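Local coordinates for protein oxygen-independent coproporphyrinogen III oxidase (Escherichia coli, PDB 1OLT) that catalyses the anaerobic oxidative decarboxylation of two propionate groups of coproporphyrinogen III to vinyl groups, using S-adenosylmethionine and a [4Fe-4S] cluster in heme biosynthesis, at residues C62-Y67 and V75-H80; D147-E152 and V182-D187; M169-F174 and T206-I211; K176-L181 and P215-E220. All blocks are in the same frame, centred on the assembly; numbering follows the deposited sequence. Where two conformers were deposited one is given.

Overall arrangement
All four contacts lie within the radical SAM core, and three of them converge on one site. Contact 1 supplies two of the cysteines that hold the iron-sulfur cluster; contact 2, centres about 12 Å apart, brings Arg149 beside the cluster and Arg184 to the carboxylate of the S-adenosylmethionine. Contact 3, its centre about 11 Å from that of contact 2, supplies Gln172 and Asp209, from two adjacent parallel strands, to the ribose. Direct bonds join neighbours: Arg77 NH1 meets Glu150 OE1 at 2.7 Å, and Gln186 NE2 meets Val171 O at 2.7 Å. Contact 4, its centre about 14 Å from that of contact 3, joins the helix after the first strand to the loop after the second.

Contact 1. Residues C62-Y67 and V75-H80; sequences CHKLCY and VTRQQH. With SF4 (iron/sulfur cluster), chain B.
Val75 packs its two methyls against the backbone of the cysteine loop, and this is the close-fitting part of the contact. CG2 lies 3.7 Å from Leu65 CA and 3.9 Å from Leu65 CD1, while CG1, anti to the backbone N (chi1 172°), reaches the peptide between Lys64 and Leu65. A branched apolar residue suits the place, since its two methyls spread over the Lys64-Leu65 peptide. Cutting the side chain back to an alanine is likely to open a gap against Leu65 and that peptide. The same residue forms a parallel bridge with Cys62, and Thr76 N donates to Cys62 O at 3.0 Å. The outer side is looser and wetter. The guanidinium of Arg77 lies with one face over His63 O, the NE only 3.2 Å away but badly angled for a hydrogen bond, and its NH1 shares a water with His63 ND1. The same NH1 makes a salt bridge to Glu150. On the inner side Cys62 SG binds one iron of the cluster at 2.3 Å and Cys66 SG another at 2.5 Å. With Cys69 these form the CX3CX2C cluster-binding loop, the signature of radical SAM enzymes.

Contact 2. Residues D147-E152 and V182-D187; sequences DPREIE and VNREQD. With SAM (S-adenosylmethionine), chain C; SF4 (iron/sulfur cluster), chain B.
Arg149 and Arg184 stack their guanidinium groups in the cluster pocket of this radical SAM core, where the loop after strand 140-146 meets the loop between helices 176-182 and 188-200. The planes are 30° apart and the centres 4.3 Å, with Arg184 CG over the middle of the Arg149 group. The nearby carboxylates of Asp147 and the ligand probably offset the two like charges. Asp147 OD1 takes both NE and NH2 of Arg149, a side-on grip on one oxygen with NE at 2.9 Å, and it also lies over a face of the Arg184 guanidinium, close enough for charge attraction although no N-H points at it. The bend in the Arg149 chain at chi3 (-69°) turns its NH2 toward the cluster, 3.6 Å from sulfur S2, while two waters connect NH1 to Asn183 O and Glu185 O. A leucine in its place would probably cost Asp147 OD1 both N-H donors, leaving the looser pairing with Arg184, and rob the two waters of their donor. Arg184 is extended from CG to NE, and Gln186 OE1 holds its NE at 2.9 Å. Gln186 CB packs on Arg149 CG, and its NE2 bonds to Val171 O, which probably steadies the amide. Arginine suits position 184 because two parallel N-H groups match a carboxylate: NH1 meets S-adenosylmethionine O at 2.9 Å and NH2 meets OXT at 2.9 Å, both nearly straight.

Contact 3. Residues M169-F174 and T206-I211; sequences MGVQDF and TNIDLI. With SAM (S-adenosylmethionine), chain C.
Gln172 reaches from strand 169-172 toward Ile211 of the parallel strand 207-211, at a beta bulge in the radical SAM barrel. There Asp209 O accepts from both Val171 N and Gln172 N, the register slips by one residue, and Ile211 N bonds to Gln172 O at 3.0 Å. At the bulge Gln172 has a positive phi (73°), with its CB heading away from the neighbouring strand. CG is turned off a staggered position (chi1 -29°), and the chain then bends at chi2 (-54°), which brings the amide back across the strand ends. CD sits 3.6 Å from ribose O2' of S-adenosylmethionine. At the tip the two atoms take different hydroxyls: OE1 lies 2.8 Å from O3', and NE2 donates to O2' at 2.8 Å while resting 3.4 Å from Ile211 CG1. Glutamine suits the place, as its amide presents an acceptor and a donor side by side to a diol. Ile211 offers an apolar wall to the amide and the sugar. Glycine suits position 170, since a CB there would probably collide with ligand OXT. Farther from the ligand Val171 CG1 lies against Leu210 CD2. Asp209 joins the ribose site, its OD2 standing 2.8 Å from O3'.

Contact 4. Residues K176-L181 and P215-E220; sequences KEVQRL and PKQTPE
Leu181 lays its CD1 methyl on the aliphatic stem of Lys216, 3.3 Å from CG and tighter than carbons usually pack. Its CB rests 4.0 Å from Pro215 CG, and the leucine thus covers both the proline ring and the base of the lysine. With CG beside the backbone N (chi1 -64°), the isobutyl group carries CD1 over Lys216. Glu177, one helical turn earlier, stretches its extended chain across the same lysine stem, with OE2 3.9 Å from Lys216 CG. The charged ends stay apart, OE2 and NZ 4.7 Å from each other, which may still give a mild attraction at this exposed edge. These residues join helix 176-182 to the loop ahead of helix 219-232, each a helix that follows one of two adjacent parallel strands of the radical SAM barrel. Lys216 has a positive phi (70°) two residues before Thr218, the N-cap of the second helix. On the buried side Val178 CG2 is 3.5 Å from Pro215 O and 3.8 Å from Gln217 CG, crossing the glutamine at about a right angle. A compact valine fits close to the backbone here, and Gln217 carries its amide past it, where NE2 bonds to Asp173 OD2 and Ile211 O.

Contact 1. Residues C62-Y67 and V75-H80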
# COMPACT_ATOMS: atom_id res chain seq x y z
N CYS A 62 2.09 2.14 -17.96
CA CYS A 62 1.05 3.16 -17.99
C CYS A 62 0.94 3.77 -19.39
O CYS A 62 1.91 3.85 -20.12
CB CYS A 62 1.32 4.24 -16.95
SG CYS A 62 1.51 3.65 -15.27
N HIS A 63 -0.25 4.26 -19.73
CA HIS A 63 -0.51 4.88 -21.04
C HIS A 63 0.18 6.25 -21.18
O HIS A 63 0.64 6.62 -22.26
CB HIS A 63 -2.02 5.05 -21.28
CG HIS A 63 -2.74 3.74 -21.36
ND1 HIS A 63 -2.35 2.73 -22.21
CD2 HIS A 63 -3.88 3.33 -20.79
CE1 HIS A 63 -3.18 1.71 -22.09
NE2 HIS A 63 -4.11 2.03 -21.22
N LYS A 64 0.24 7.00 -20.06
CA LYS A 64 0.53 8.42 -20.09
C LYS A 64 1.28 8.89 -18.79
O LYS A 64 1.08 8.30 -17.72
CB LYS A 64 -0.80 9.17 -20.25
CG LYS A 64 -0.61 10.62 -20.68
CD LYS A 64 -1.93 11.44 -20.83
CE LYS A 64 -2.92 10.87 -21.93
NZ LYS A 64 -4.19 11.75 -21.97
N LEU A 65 2.11 9.89 -18.89
CA LEU A 65 2.99 10.28 -17.77
C LEU A 65 2.30 11.29 -16.83
O LEU A 65 2.16 12.41 -17.14
CB LEU A 65 4.27 10.91 -18.29
CG LEU A 65 5.29 11.42 -17.29
CD1 LEU A 65 5.79 10.25 -16.43
CD2 LEU A 65 6.39 12.04 -18.03
N CYS A 66 1.83 10.80 -15.66
CA CYS A 66 1.35 11.67 -14.63
C CYS A 66 2.58 12.35 -14.03
O CYS A 66 3.47 11.66 -13.53
CB CYS A 66 0.63 10.88 -13.55
SG CYS A 66 -0.83 9.92 -14.13
N TYR A 67 2.59 13.68 -13.98
CA TYR A 67 3.76 14.42 -13.52
C TYR A 67 4.05 14.31 -12.01
O TYR A 67 5.21 14.48 -11.65
CB TYR A 67 3.68 15.88 -13.88
CG TYR A 67 3.58 16.20 -15.38
CD1 TYR A 67 3.97 15.29 -16.35
CD2 TYR A 67 3.06 17.43 -15.80
CE1 TYR A 67 3.83 15.59 -17.74
CE2 TYR A 67 2.95 17.76 -17.19
CZ TYR A 67 3.33 16.82 -18.14
OH TYR A 67 3.22 17.10 -19.51
N VAL A 75 5.96 4.38 -18.70
CA VAL A 75 4.98 4.94 -19.56
C VAL A 75 5.38 4.54 -20.99
O VAL A 75 6.49 4.78 -21.38
CB VAL A 75 4.99 6.50 -19.47
CG1 VAL A 75 4.07 7.09 -20.55
CG2 VAL A 75 4.53 6.96 -18.11
N THR A 76 4.48 3.92 -21.72
CA THR A 76 4.76 3.54 -23.08
C THR A 76 3.47 3.32 -23.86
O THR A 76 2.49 2.84 -23.34
CB THR A 76 5.64 2.29 -23.13
OG1 THR A 76 5.87 1.88 -24.50
CG2 THR A 76 4.96 1.10 -22.52
N ARG A 77 3.54 3.70 -25.13
CA ARG A 77 2.49 3.40 -26.06
C ARG A 77 2.74 2.10 -26.84
O ARG A 77 1.90 1.69 -27.65
CB ARG A 77 2.35 4.60 -27.02
CG ARG A 77 1.77 5.89 -26.33
CD ARG A 77 0.44 5.60 -25.61
NE ARG A 77 -0.31 6.79 -25.29
CZ ARG A 77 -1.55 6.75 -24.82
NH1 ARG A 77 -2.18 5.60 -24.74
NH2 ARG A 77 -2.18 7.86 -24.50
N GLN A 78 3.91 1.49 -26.64
CA GLN A 78 4.24 0.22 -27.30
C GLN A 78 3.58 -0.92 -26.55
O GLN A 78 4.17 -1.53 -25.70
CB GLN A 78 5.74 0.06 -27.35
CG GLN A 78 6.39 1.09 -28.19
CD GLN A 78 7.84 0.77 -28.47
OE1 GLN A 78 8.15 -0.07 -29.32
NE2 GLN A 78 8.71 1.36 -27.72
N GLN A 79 2.31 -1.13 -26.84
CA GLN A 79 1.46 -2.04 -26.08
C GLN A 79 1.96 -3.50 -26.09
O GLN A 79 1.72 -4.23 -25.11
CB GLN A 79 0.00 -1.99 -26.55
CG GLN A 79 -1.09 -2.16 -25.33
CD GLN A 79 -1.36 -3.64 -24.93
OE1 GLN A 79 -1.07 -4.54 -25.76
NE2 GLN A 79 -1.93 -3.90 -23.63
N HIS A 80 2.63 -3.89 -27.19
CA HIS A 80 3.29 -5.17 -27.28
C HIS A 80 4.28 -5.47 -26.14
O HIS A 80 4.61 -6.63 -25.90
CB HIS A 80 4.01 -5.32 -28.58
CG HIS A 80 5.33 -4.66 -28.60
ND1 HIS A 80 5.52 -3.43 -29.21
CD2 HIS A 80 6.55 -5.05 -28.14
CE1 HIS A 80 6.79 -3.06 -29.08
NE2 HIS A 80 7.44 -4.02 -28.42
FE1 SF4 B . 0.81 5.46 -14.01
FE2 SF4 B . 1.48 6.75 -11.78
FE3 SF4 B . -0.84 5.72 -12.17
FE4 SF4 B . -0.15 7.65 -13.36
S1 SF4 B . -0.44 7.67 -11.08
S2 SF4 B . -1.31 6.05 -14.37
S3 SF4 B . 1.85 7.31 -13.89
S4 SF4 B . 1.05 4.68 -11.96
O HOH W 1 -1.43 2.58 -25.33

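Contact 2. Residues D147-E152 and V182-D187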
# COMPACT_ATOMS: atom_id res chain seq x y z
N ASP A 147 -6.78 2.54 -13.63
CA ASP A 147 -6.74 3.94 -14.08
C ASP A 147 -8.04 4.20 -14.89
O ASP A 147 -8.32 3.50 -15.87
CB ASP A 147 -5.52 4.07 -14.99
CG ASP A 147 -5.39 5.43 -15.67
OD1 ASP A 147 -5.95 6.44 -15.21
OD2 ASP A 147 -4.66 5.54 -16.70
N PRO A 148 -8.84 5.20 -14.51
CA PRO A 148 -10.14 5.40 -15.18
C PRO A 148 -10.01 6.26 -16.50
O PRO A 148 -10.75 7.29 -16.68
CB PRO A 148 -10.91 6.16 -14.15
CG PRO A 148 -9.79 7.09 -13.53
CD PRO A 148 -8.62 6.14 -13.42
N ARG A 149 -9.05 5.91 -17.32
CA ARG A 149 -8.78 6.53 -18.62
C ARG A 149 -8.45 5.41 -19.58
O ARG A 149 -7.95 4.38 -19.17
CB ARG A 149 -7.60 7.46 -18.54
CG ARG A 149 -7.84 8.69 -17.77
CD ARG A 149 -6.58 9.53 -17.60
NE ARG A 149 -5.60 8.86 -16.73
CZ ARG A 149 -4.32 9.15 -16.65
NH1 ARG A 149 -3.81 10.16 -17.35
NH2 ARG A 149 -3.54 8.47 -15.81
N GLU A 150 -8.80 5.61 -20.84
CA GLU A 150 -8.51 4.62 -21.92
C GLU A 150 -8.92 3.19 -21.53
O GLU A 150 -8.17 2.19 -21.63
CB GLU A 150 -7.04 4.77 -22.32
CG GLU A 150 -6.74 6.17 -22.84
CD GLU A 150 -5.28 6.33 -23.34
OE1 GLU A 150 -4.77 5.37 -23.90
OE2 GLU A 150 -4.63 7.40 -23.09
N ILE A 151 -10.13 3.10 -21.03
CA ILE A 151 -10.64 1.80 -20.61
C ILE A 151 -12.14 1.81 -20.90
O ILE A 151 -12.76 2.81 -20.76
CB ILE A 151 -10.31 1.52 -19.09
CG1 ILE A 151 -10.57 0.09 -18.71
CG2 ILE A 151 -11.04 2.43 -18.12
CD1 ILE A 151 -10.21 -0.20 -17.28
N GLU A 152 -12.69 0.66 -21.26
CA GLU A 152 -14.12 0.55 -21.51
C GLU A 152 -14.77 -0.05 -20.24
O GLU A 152 -14.14 -0.82 -19.50
CB GLU A 152 -14.38 -0.34 -22.73
CG GLU A 152 -14.02 0.31 -24.05
CD GLU A 152 -14.45 1.75 -24.11
OE1 GLU A 152 -15.68 1.99 -24.07
OE2 GLU A 152 -13.57 2.65 -24.16
N VAL A 182 -0.77 18.44 -13.91
CA VAL A 182 -0.10 17.19 -13.66
C VAL A 182 -0.32 16.19 -14.77
O VAL A 182 0.07 15.02 -14.62
CB VAL A 182 -0.47 16.57 -12.28
CG1 VAL A 182 -0.19 17.52 -11.15
CG2 VAL A 182 -1.96 16.10 -12.21
N ASN A 183 -0.88 16.63 -15.90
CA ASN A 183 -1.10 15.75 -17.05
C ASN A 183 -1.96 14.56 -16.74
O ASN A 183 -1.65 13.44 -17.18
CB ASN A 183 0.26 15.29 -17.67
CG ASN A 183 0.10 14.73 -19.05
OD1 ASN A 183 -0.86 15.11 -19.81
ND2 ASN A 183 1.06 13.81 -19.45
N ARG A 184 -3.05 14.79 -15.98
CA ARG A 184 -3.98 13.73 -15.67
C ARG A 184 -5.43 14.18 -15.94
O ARG A 184 -6.34 14.00 -15.13
CB ARG A 184 -3.86 13.21 -14.24
CG ARG A 184 -4.48 11.74 -14.14
CD ARG A 184 -4.65 11.39 -12.84
NE ARG A 184 -5.40 10.17 -12.66
CZ ARG A 184 -4.91 8.98 -12.37
NH1 ARG A 184 -3.60 8.74 -12.33
NH2 ARG A 184 -5.78 8.00 -12.12
N GLU A 185 -5.63 14.75 -17.12
CA GLU A 185 -6.95 15.08 -17.59
C GLU A 185 -7.76 13.77 -17.63
O GLU A 185 -7.33 12.78 -18.18
CB GLU A 185 -6.89 15.66 -18.99
CG GLU A 185 -8.25 15.86 -19.64
CD GLU A 185 -9.01 16.95 -18.98
OE1 GLU A 185 -8.33 17.91 -18.51
OE2 GLU A 185 -10.30 16.85 -18.96
N GLN A 186 -8.95 13.82 -17.07
CA GLN A 186 -9.84 12.68 -16.99
C GLN A 186 -11.30 13.15 -16.96
O GLN A 186 -11.67 14.34 -16.59
CB GLN A 186 -9.44 11.74 -15.78
CG GLN A 186 -9.42 12.35 -14.61
CD GLN A 186 -8.68 11.62 -13.45
OE1 GLN A 186 -8.13 10.52 -13.57
NE2 GLN A 186 -8.75 12.27 -12.31
N ASP A 187 -12.15 12.26 -17.44
CA ASP A 187 -13.54 12.64 -17.64
C ASP A 187 -14.33 12.28 -16.37
O ASP A 187 -14.44 11.13 -16.05
CB ASP A 187 -14.08 11.89 -18.85
CG ASP A 187 -15.46 12.30 -19.22
OD1 ASP A 187 -16.39 12.31 -18.37
OD2 ASP A 187 -15.72 12.61 -20.37
N SAM C . -2.06 3.48 -12.24
CA SAM C . -3.38 3.64 -11.66
C SAM C . -3.85 5.10 -11.55
O SAM C . -2.98 6.04 -11.60
OXT SAM C . -5.06 5.24 -11.50
CB SAM C . -3.30 3.04 -10.24
CG SAM C . -2.85 3.86 -9.06
SD SAM C . -1.13 4.28 -9.00
CE SAM C . -0.27 2.71 -9.16
C5' SAM C . -0.83 4.34 -7.15
C4' SAM C . -1.15 5.66 -6.37
O4' SAM C . 0.00 6.31 -5.84
C3' SAM C . -1.77 6.74 -7.22
O3' SAM C . -3.14 6.49 -7.56
C2' SAM C . -1.50 8.03 -6.42
O2' SAM C . -2.61 8.34 -5.59
C1' SAM C . -0.33 7.65 -5.55
N9 SAM C . 0.85 8.45 -5.79
C8 SAM C . 1.69 8.31 -6.87
N7 SAM C . 2.69 9.18 -6.77
C5 SAM C . 2.51 9.87 -5.59
C6 SAM C . 3.25 10.89 -4.96
N6 SAM C . 4.38 11.39 -5.47
N1 SAM C . 2.78 11.37 -3.78
C2 SAM C . 1.60 10.87 -3.22
N3 SAM C . 0.89 9.88 -3.82
C4 SAM C . 1.35 9.41 -5.00
FE1 SF4 B . 0.81 5.46 -14.01
FE2 SF4 B . 1.48 6.75 -11.78
FE3 SF4 B . -0.84 5.72 -12.17
FE4 SF4 B . -0.15 7.65 -13.36
S1 SF4 B . -0.44 7.67 -11.08
S2 SF4 B . -1.31 6.05 -14.37
S3 SF4 B . 1.85 7.31 -13.89
S4 SF4 B . 1.05 4.68 -11.96
O HOH W 2 -11.50 9.58 -18.14
O HOH W 3 -1.04 10.79 -17.31
O HOH W 4 -4.92 12.25 -19.19

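Contact 3. Residues M169-F174 and T206-I211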
# COMPACT_ATOMS: atom_id res chain seq x y z
N MET A 169 -9.16 2.64 -7.57
CA MET A 169 -9.15 3.49 -8.72
C MET A 169 -8.48 4.79 -8.36
O MET A 169 -8.86 5.45 -7.40
CB MET A 169 -10.58 3.70 -9.18
CG MET A 169 -10.80 4.70 -10.31
SD MET A 169 -12.59 4.94 -10.72
CE MET A 169 -13.06 3.20 -10.85
N GLY A 170 -7.50 5.18 -9.16
CA GLY A 170 -6.87 6.46 -8.99
C GLY A 170 -7.76 7.59 -9.47
O GLY A 170 -8.25 7.54 -10.58
N VAL A 171 -7.93 8.62 -8.67
CA VAL A 171 -8.62 9.85 -9.09
C VAL A 171 -7.70 11.09 -8.97
O VAL A 171 -7.57 11.89 -9.90
CB VAL A 171 -9.94 10.02 -8.30
CG1 VAL A 171 -10.57 11.39 -8.48
CG2 VAL A 171 -10.96 8.88 -8.68
N GLN A 172 -7.00 11.17 -7.85
CA GLN A 172 -6.07 12.22 -7.51
C GLN A 172 -6.74 13.53 -7.18
O GLN A 172 -6.61 14.01 -6.03
CB GLN A 172 -4.93 12.37 -8.55
CG GLN A 172 -4.56 11.08 -9.29
CD GLN A 172 -4.23 9.90 -8.42
OE1 GLN A 172 -3.96 8.83 -8.95
NE2 GLN A 172 -4.21 10.07 -7.14
N ASP A 173 -7.44 14.12 -8.13
CA ASP A 173 -8.27 15.30 -7.90
C ASP A 173 -9.24 15.40 -9.08
O ASP A 173 -8.87 15.00 -10.22
CB ASP A 173 -7.35 16.53 -7.86
CG ASP A 173 -8.01 17.76 -7.21
OD1 ASP A 173 -9.25 17.82 -7.12
OD2 ASP A 173 -7.33 18.73 -6.76
N PHE A 174 -10.45 15.91 -8.83
CA PHE A 174 -11.41 16.28 -9.85
C PHE A 174 -11.21 17.69 -10.44
O PHE A 174 -11.74 18.01 -11.52
CB PHE A 174 -12.86 16.25 -9.29
CG PHE A 174 -13.41 14.88 -9.17
CD1 PHE A 174 -13.44 14.06 -10.27
CD2 PHE A 174 -13.89 14.40 -7.96
CE1 PHE A 174 -13.99 12.73 -10.20
CE2 PHE A 174 -14.43 13.04 -7.86
CZ PHE A 174 -14.47 12.23 -8.97
N THR A 206 -14.54 -0.95 -2.65
CA THR A 206 -13.90 -0.10 -3.66
C THR A 206 -13.21 1.13 -3.07
O THR A 206 -13.84 1.94 -2.36
CB THR A 206 -14.93 0.33 -4.68
OG1 THR A 206 -15.37 -0.82 -5.39
CG2 THR A 206 -14.34 1.17 -5.72
N ASN A 207 -11.94 1.29 -3.42
CA ASN A 207 -11.10 2.38 -2.95
C ASN A 207 -10.90 3.38 -4.06
O ASN A 207 -10.74 3.00 -5.25
CB ASN A 207 -9.75 1.83 -2.48
CG ASN A 207 -8.79 2.91 -2.10
OD1 ASN A 207 -7.87 3.29 -2.87
ND2 ASN A 207 -9.03 3.50 -0.99
N ILE A 208 -10.93 4.66 -3.70
CA ILE A 208 -10.31 5.68 -4.55
C ILE A 208 -9.10 6.38 -3.92
O ILE A 208 -9.09 6.70 -2.67
CB ILE A 208 -11.29 6.70 -5.03
CG1 ILE A 208 -11.73 7.61 -3.98
CG2 ILE A 208 -12.55 6.08 -5.68
CD1 ILE A 208 -12.15 8.86 -4.57
N ASP A 209 -8.08 6.66 -4.74
CA ASP A 209 -6.93 7.45 -4.34
C ASP A 209 -7.12 8.92 -4.68
O ASP A 209 -7.58 9.27 -5.79
CB ASP A 209 -5.66 7.01 -5.05
CG ASP A 209 -5.28 5.58 -4.81
OD1 ASP A 209 -5.63 4.97 -3.76
OD2 ASP A 209 -4.54 4.99 -5.65
N LEU A 210 -6.83 9.78 -3.69
CA LEU A 210 -6.75 11.18 -3.83
C LEU A 210 -5.36 11.62 -3.36
O LEU A 210 -4.72 10.94 -2.55
CB LEU A 210 -7.82 11.92 -3.05
CG LEU A 210 -9.27 11.60 -3.39
CD1 LEU A 210 -10.25 12.25 -2.34
CD2 LEU A 210 -9.53 12.11 -4.75
N ILE A 211 -4.88 12.74 -3.90
CA ILE A 211 -3.64 13.37 -3.42
C ILE A 211 -3.87 14.82 -3.07
O ILE A 211 -4.48 15.59 -3.85
CB ILE A 211 -2.51 13.27 -4.45
CG1 ILE A 211 -2.29 11.85 -4.93
CG2 ILE A 211 -1.24 13.89 -3.91
CD1 ILE A 211 -1.31 11.78 -6.16
N SAM C . -2.06 3.48 -12.24
CA SAM C . -3.38 3.64 -11.66
C SAM C . -3.85 5.10 -11.55
O SAM C . -2.98 6.04 -11.60
OXT SAM C . -5.06 5.24 -11.50
CB SAM C . -3.30 3.04 -10.24
CG SAM C . -2.85 3.86 -9.06
SD SAM C . -1.13 4.28 -9.00
CE SAM C . -0.27 2.71 -9.16
C5' SAM C . -0.83 4.34 -7.15
C4' SAM C . -1.15 5.66 -6.37
O4' SAM C . 0.00 6.31 -5.84
C3' SAM C . -1.77 6.74 -7.22
O3' SAM C . -3.14 6.49 -7.56
C2' SAM C . -1.50 8.03 -6.42
O2' SAM C . -2.61 8.34 -5.59
C1' SAM C . -0.33 7.65 -5.55
N9 SAM C . 0.85 8.45 -5.79
C8 SAM C . 1.69 8.31 -6.87
N7 SAM C . 2.69 9.18 -6.77
C5 SAM C . 2.51 9.87 -5.59
C6 SAM C . 3.25 10.89 -4.96
N6 SAM C . 4.38 11.39 -5.47
N1 SAM C . 2.78 11.37 -3.78
C2 SAM C . 1.60 10.87 -3.22
N3 SAM C . 0.89 9.88 -3.82
C4 SAM C . 1.35 9.41 -5.00

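Contact 4. Residues K176-L181 and P215-E220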
# COMPACT_ATOMS: atom_id res chain seq x y z
N LYS A 176 -10.04 20.56 -12.54
CA LYS A 176 -9.54 20.54 -13.90
C LYS A 176 -8.19 21.26 -14.11
O LYS A 176 -7.39 20.83 -14.89
CB LYS A 176 -10.62 21.17 -14.85
CG LYS A 176 -12.00 20.38 -14.80
CD LYS A 176 -11.79 18.83 -15.08
CE LYS A 176 -11.48 18.47 -16.50
NZ LYS A 176 -11.39 17.00 -16.60
N GLU A 177 -7.95 22.36 -13.41
CA GLU A 177 -6.65 23.04 -13.47
C GLU A 177 -5.55 22.16 -12.89
O GLU A 177 -4.50 22.03 -13.46
CB GLU A 177 -6.71 24.39 -12.73
CG GLU A 177 -5.38 25.07 -12.65
CD GLU A 177 -5.45 26.43 -11.95
OE1 GLU A 177 -6.20 26.62 -10.99
OE2 GLU A 177 -4.68 27.30 -12.35
N VAL A 178 -5.81 21.53 -11.76
CA VAL A 178 -4.86 20.62 -11.15
C VAL A 178 -4.54 19.46 -12.13
O VAL A 178 -3.35 19.11 -12.34
CB VAL A 178 -5.39 20.08 -9.82
CG1 VAL A 178 -4.45 19.05 -9.28
CG2 VAL A 178 -5.58 21.25 -8.82
N GLN A 179 -5.58 18.88 -12.73
CA GLN A 179 -5.41 17.79 -13.72
C GLN A 179 -4.51 18.23 -14.86
O GLN A 179 -3.60 17.49 -15.26
CB GLN A 179 -6.74 17.30 -14.27
CG GLN A 179 -7.60 16.58 -13.24
CD GLN A 179 -8.90 16.07 -13.79
OE1 GLN A 179 -9.17 16.20 -15.00
NE2 GLN A 179 -9.69 15.40 -12.93
N ARG A 180 -4.74 19.43 -15.37
CA ARG A 180 -3.95 19.91 -16.48
C ARG A 180 -2.49 20.08 -16.08
O ARG A 180 -1.60 19.67 -16.84
CB ARG A 180 -4.51 21.21 -16.98
CG ARG A 180 -3.76 21.86 -18.09
CD ARG A 180 -4.65 22.85 -18.81
NE ARG A 180 -5.67 22.12 -19.61
CZ ARG A 180 -6.35 22.67 -20.57
NH1 ARG A 180 -6.13 23.99 -20.97
NH2 ARG A 180 -7.22 21.91 -21.17
N LEU A 181 -2.25 20.66 -14.90
CA LEU A 181 -0.87 20.85 -14.39
C LEU A 181 -0.09 19.56 -14.10
O LEU A 181 1.14 19.58 -14.10
CB LEU A 181 -0.86 21.74 -13.16
CG LEU A 181 -1.33 23.14 -13.45
CD1 LEU A 181 -1.58 23.81 -12.12
CD2 LEU A 181 -0.35 24.01 -14.30
N PRO A 215 -0.07 20.89 -7.32
CA PRO A 215 -0.04 22.28 -7.74
C PRO A 215 -1.39 22.87 -7.88
O PRO A 215 -2.31 22.30 -8.41
CB PRO A 215 0.70 22.24 -9.09
CG PRO A 215 0.63 20.87 -9.52
CD PRO A 215 0.64 20.00 -8.27
N LYS A 216 -1.49 24.07 -7.37
CA LYS A 216 -2.69 24.90 -7.37
C LYS A 216 -3.83 24.43 -6.47
O LYS A 216 -4.86 25.07 -6.43
CB LYS A 216 -3.22 25.19 -8.81
CG LYS A 216 -2.22 25.97 -9.70
CD LYS A 216 -2.03 27.39 -9.15
CE LYS A 216 -1.47 28.35 -10.21
NZ LYS A 216 -1.63 29.74 -9.68
N GLN A 217 -3.67 23.36 -5.70
CA GLN A 217 -4.72 22.98 -4.72
C GLN A 217 -4.72 23.93 -3.56
O GLN A 217 -3.65 24.34 -3.09
CB GLN A 217 -4.48 21.58 -4.16
CG GLN A 217 -4.75 20.49 -5.16
CD GLN A 217 -4.51 19.11 -4.53
OE1 GLN A 217 -3.67 18.98 -3.58
NE2 GLN A 217 -5.21 18.10 -5.02
N THR A 218 -5.89 24.30 -3.08
CA THR A 218 -6.03 25.08 -1.84
C THR A 218 -7.10 24.42 -0.95
O THR A 218 -7.76 23.52 -1.40
CB THR A 218 -6.56 26.48 -2.17
OG1 THR A 218 -7.81 26.30 -2.81
CG2 THR A 218 -5.67 27.29 -3.24
N PRO A 219 -7.25 24.83 0.31
CA PRO A 219 -8.37 24.37 1.15
C PRO A 219 -9.72 24.42 0.43
O PRO A 219 -10.47 23.42 0.45
CB PRO A 219 -8.28 25.27 2.41
CG PRO A 219 -6.80 25.51 2.54
CD PRO A 219 -6.29 25.61 1.09
N GLU A 220 -9.98 25.54 -0.24
CA GLU A 220 -11.26 25.75 -0.89
C GLU A 220 -11.44 24.86 -2.17
O GLU A 220 -12.54 24.31 -2.40
CB GLU A 220 -11.48 27.28 -1.10
CG GLU A 220 -11.76 28.11 0.21
CD GLU A 220 -10.52 28.45 1.14
OE1 GLU A 220 -9.36 28.68 0.66
OE2 GLU A 220 -10.72 28.51 2.42